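Local structure of putative PadR-family transcriptional regulatory protein (Bacteroides fragilis, 5H20) at residues M20-K25 with S31-K36. The protein probably binds DNA as a dimeric transcription factor of the PadR family, using a winged helix-turn-helix domain. Sequence-based numbering, arbitrary orientation.
Sequences MLLLHK and SDIIQK. With GLC (alpha-D-glucopyranose), chain E.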
ATOM      1  N   MET A  20       5.533  -9.086   5.142  1.00 55.07           N
ATOM      2  CA  MET A  20       4.745  -9.383   6.347  1.00 56.68           C
ATOM      3  C   MET A  20       3.797 -10.553   6.107  1.00 60.09           C
ATOM      4  O   MET A  20       3.657 -11.426   6.979  1.00 61.75           O
ATOM      5  CB  MET A  20       3.981  -8.156   6.830  1.00 57.05           C
ATOM      6  CG  MET A  20       4.873  -7.077   7.408  1.00 55.02           C
ATOM      7  SD  MET A  20       3.920  -5.762   8.182  1.00 57.36           S
ATOM      8  CE  MET A  20       3.520  -4.751   6.755  1.00 56.55           C
ATOM      9  N   LEU A  21       3.176 -10.572   4.923  1.00 61.63           N
ATOM     10  CA  LEU A  21       2.373 -11.714   4.465  1.00 65.98           C
ATOM     11  C   LEU A  21       3.147 -13.030   4.479  1.00 66.17           C
ATOM     12  O   LEU A  21       2.690 -14.000   5.082  1.00 69.13           O
ATOM     13  CB  LEU A  21       1.783 -11.479   3.064  1.00 68.14           C
ATOM     14  CG  LEU A  21       0.268 -11.378   2.901  1.00 73.30           C
ATOM     15  CD1 LEU A  21      -0.068 -11.401   1.419  1.00 76.18           C
ATOM     16  CD2 LEU A  21      -0.479 -12.507   3.605  1.00 77.78           C
ATOM     17  N   LEU A  22       4.315 -13.049   3.830  1.00 63.80           N
ATOM     18  CA  LEU A  22       5.165 -14.249   3.750  1.00 64.32           C
ATOM     19  C   LEU A  22       5.710 -14.712   5.105  1.00 63.42           C
ATOM     20  O   LEU A  22       5.889 -15.908   5.319  1.00 65.41           O
ATOM     21  CB  LEU A  22       6.293 -14.077   2.716  1.00 62.46           C
ATOM     22  CG  LEU A  22       5.921 -13.986   1.218  1.00 64.71           C
ATOM     23  CD1 LEU A  22       7.037 -13.338   0.408  1.00 62.66           C
ATOM     24  CD2 LEU A  22       5.552 -15.334   0.611  1.00 69.23           C
ATOM     25  N   LEU A  23       5.925 -13.773   6.025  1.00 61.49           N
ATOM     26  CA  LEU A  23       6.456 -14.095   7.357  1.00 61.42           C
ATOM     27  C   LEU A  23       5.409 -14.494   8.405  1.00 65.09           C
ATOM     28  O   LEU A  23       5.763 -15.004   9.470  1.00 65.75           O
ATOM     29  CB  LEU A  23       7.350 -12.957   7.873  1.00 58.15           C
ATOM     30  CG  LEU A  23       8.745 -12.880   7.245  1.00 56.23           C
ATOM     31  CD1 LEU A  23       9.388 -11.557   7.594  1.00 54.67           C
ATOM     32  CD2 LEU A  23       9.674 -14.023   7.661  1.00 57.19           C
ATOM     33  N   HIS A  24       4.128 -14.281   8.085  1.00 68.45           N
ATOM     34  CA  HIS A  24       3.041 -14.436   9.057  1.00 72.95           C
ATOM     35  C   HIS A  24       2.845 -15.866   9.555  1.00 77.32           C
ATOM     36  O   HIS A  24       2.497 -16.060  10.720  1.00 80.03           O
ATOM     37  CB  HIS A  24       1.735 -13.796   8.551  1.00 75.70           C
ATOM     38  CG  HIS A  24       0.652 -14.768   8.191  1.00 81.48           C
ATOM     39  ND1 HIS A  24      -0.277 -15.222   9.106  1.00 86.69           N
ATOM     40  CD2 HIS A  24       0.338 -15.356   7.013  1.00 83.82           C
ATOM     41  CE1 HIS A  24      -1.109 -16.057   8.509  1.00 91.96           C
ATOM     42  NE2 HIS A  24      -0.758 -16.158   7.240  1.00 90.50           N
ATOM     43  N   LYS A  25       3.074 -16.853   8.690  1.00 78.90           N
ATOM     44  CA  LYS A  25       2.965 -18.250   9.114  1.00 83.78           C
ATOM     45  C   LYS A  25       4.316 -18.830   9.521  1.00 81.51           C
ATOM     46  O   LYS A  25       4.421 -19.475  10.567  1.00 83.53           O
ATOM     47  CB  LYS A  25       2.284 -19.110   8.049  1.00 88.36           C
ATOM     48  CG  LYS A  25       1.391 -20.197   8.626  1.00 95.08           C
ATOM     49  CD  LYS A  25       0.254 -20.515   7.671  1.00100.97           C
ATOM     50  CE  LYS A  25      -0.785 -21.425   8.302  1.00108.88           C
ATOM     51  NZ  LYS A  25      -1.927 -21.649   7.372  1.00115.58           N
ATOM     52  N   SER A  31      16.878 -15.058   2.269  1.00 64.52           N
ATOM     53  CA  SER A  31      16.966 -16.053   1.191  1.00 67.20           C
ATOM     54  C   SER A  31      15.730 -16.946   1.039  1.00 67.23           C
ATOM     55  O   SER A  31      15.447 -17.403  -0.066  1.00 70.42           O
ATOM     56  CB  SER A  31      18.208 -16.932   1.366  1.00 70.06           C
ATOM     57  OG  SER A  31      18.227 -17.519   2.669  1.00 69.67           O
ATOM     58  N   ASP A  32      15.014 -17.218   2.135  1.00 65.32           N
ATOM     59  CA  ASP A  32      13.755 -17.973   2.040  1.00 66.01           C
ATOM     60  C   ASP A  32      12.669 -17.095   1.438  1.00 64.53           C
ATOM     61  O   ASP A  32      11.851 -17.575   0.660  1.00 67.01           O
ATOM     62  CB  ASP A  32      13.284 -18.513   3.401  1.00 65.19           C
ATOM     63  CG  ASP A  32      14.313 -19.398   4.077  1.00 66.62           C
ATOM     64  OD1 ASP A  32      14.929 -20.228   3.372  1.00 69.65           O
ATOM     65  OD2 ASP A  32      14.491 -19.279   5.319  1.00 65.29           O
ATOM     66  N   ILE A  33      12.664 -15.820   1.829  1.00 61.31           N
ATOM     67  CA  ILE A  33      11.722 -14.828   1.320  1.00 60.36           C
ATOM     68  C   ILE A  33      11.922 -14.653  -0.186  1.00 62.27           C
ATOM     69  O   ILE A  33      10.955 -14.754  -0.943  1.00 63.69           O
ATOM     70  CB  ILE A  33      11.804 -13.469   2.069  1.00 57.40           C
ATOM     71  CG1 ILE A  33      11.323 -13.637   3.513  1.00 56.42           C
ATOM     72  CG2 ILE A  33      10.965 -12.397   1.358  1.00 57.03           C
ATOM     73  CD1 ILE A  33      11.719 -12.507   4.444  1.00 54.84           C
ATOM     74  N   ILE A  34      13.180 -14.436  -0.592  1.00 62.76           N
ATOM     75  CA  ILE A  34      13.570 -14.321  -2.007  1.00 65.88           C
ATOM     76  C   ILE A  34      13.093 -15.551  -2.793  1.00 69.97           C
ATOM     77  O   ILE A  34      12.525 -15.403  -3.884  1.00 72.75           O
ATOM     78  CB  ILE A  34      15.101 -14.060  -2.183  1.00 66.69           C
ATOM     79  CG1 ILE A  34      15.467 -12.662  -1.657  1.00 63.97           C
ATOM     80  CG2 ILE A  34      15.554 -14.225  -3.649  1.00 70.52           C
ATOM     81  CD1 ILE A  34      16.948 -12.487  -1.271  1.00 65.40           C
ATOM     82  N   GLN A  35      13.283 -16.735  -2.208  1.00 70.79           N
ATOM     83  CA  GLN A  35      12.911 -18.006  -2.830  1.00 75.71           C
ATOM     84  C   GLN A  35      11.396 -18.187  -2.983  1.00 77.23           C
ATOM     85  O   GLN A  35      10.934 -18.702  -4.004  1.00 81.79           O
ATOM     86  CB  GLN A  35      13.504 -19.177  -2.041  1.00 76.55           C
ATOM     87  CG  GLN A  35      14.292 -20.156  -2.894  1.00 81.89           C
ATOM     88  CD  GLN A  35      13.428 -21.199  -3.581  1.00 87.21           C
ATOM     89  OE1 GLN A  35      13.220 -21.142  -4.793  1.00 91.26           O
ATOM     90  NE2 GLN A  35      12.931 -22.169  -2.807  1.00 88.34           N
ATOM     91  N   LYS A  36      10.636 -17.769  -1.967  1.00 73.39           N
ATOM     92  CA  LYS A  36       9.166 -17.868  -1.989  1.00 73.11           C
ATOM     93  C   LYS A  36       8.551 -16.890  -2.979  1.00 72.01           C
ATOM     94  O   LYS A  36       7.509 -17.172  -3.584  1.00 74.29           O
ATOM     95  CB  LYS A  36       8.581 -17.669  -0.590  1.00 70.71           C
ATOM     96  CG  LYS A  36       8.732 -18.892   0.302  1.00 73.39           C
ATOM     97  CD  LYS A  36       8.296 -18.597   1.720  1.00 71.40           C
ATOM     98  CE  LYS A  36       8.460 -19.821   2.607  1.00 74.97           C
ATOM     99  NZ  LYS A  36       7.754 -19.610   3.895  1.00 73.80           N
TER
HETATM  100  C1  GLC E 204      21.402 -14.869   4.670  1.00 79.09           C
HETATM  101  C2  GLC E 204      19.935 -14.749   5.083  1.00 79.07           C
HETATM  102  C3  GLC E 204      19.528 -13.357   5.589  1.00 80.41           C
HETATM  103  C4  GLC E 204      20.647 -12.519   6.216  1.00 85.70           C
HETATM  104  C5  GLC E 204      21.965 -12.553   5.426  1.00 87.30           C
HETATM  105  C6  GLC E 204      23.168 -12.604   6.373  1.00 87.31           C
HETATM  106  O1  GLC E 204      21.469 -15.683   3.496  1.00 76.82           O
HETATM  107  O2  GLC E 204      19.106 -15.077   3.963  1.00 74.53           O
HETATM  108  O3  GLC E 204      18.457 -13.491   6.531  1.00 72.63           O
HETATM  109  O4  GLC E 204      20.208 -11.155   6.298  1.00 89.28           O
HETATM  110  O5  GLC E 204      22.022 -13.590   4.412  1.00 85.43           O
HETATM  111  O6  GLC E 204      23.362 -11.312   6.968  1.00 89.94           O
HETATM  112  O   HOH W   1       8.358 -17.423   5.345  1.00 56.61           O
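Ile-33 meets Leu-22 and Leu-23 of helix 5-23 through its two branches. Its CD1 reaches across Leu-23 at about a right angle and lies 4.0 Å from Leu-23 CD1, almost equally near CG and CD2, so the methyl rests against the whole isopropyl fork. The other branch, CG2, stands anti to the backbone N and touches Leu-22 CD1 at 4.1 Å. The second methyl of Leu-22, CD2, packs instead on the aliphatic root of Lys-36, 4.0 Å from CB, one helical turn further on. Leu-22 is thus shared between Ile-33 and Lys-36, and Leu-53 of helix 46-58 also packs on Ile-33.

Polar contact is made through water. The extended chain of Lys-36 runs back past Leu-22 and brings NZ to a water at 2.7 Å, which in turn donates to Leu-22 O (2.9 Å). This bridge gives the Leu-22 carbonyl a partner, while the ammonium also forms a salt bridge with Glu-26 in the connecting turn.

At the start of 31-36, the glucose hydroxyl O2 receives a nearly straight bond from Ser-31 N (2.8 Å, 167°) and pairs with Ser-31 OG at 2.9 Å; Ala-30 N and Lys-76 O bind the same sugar. The leucine-isoleucine packing joins the first two helices of the winged helix-turn-helix domain expected of PadR-family regulators.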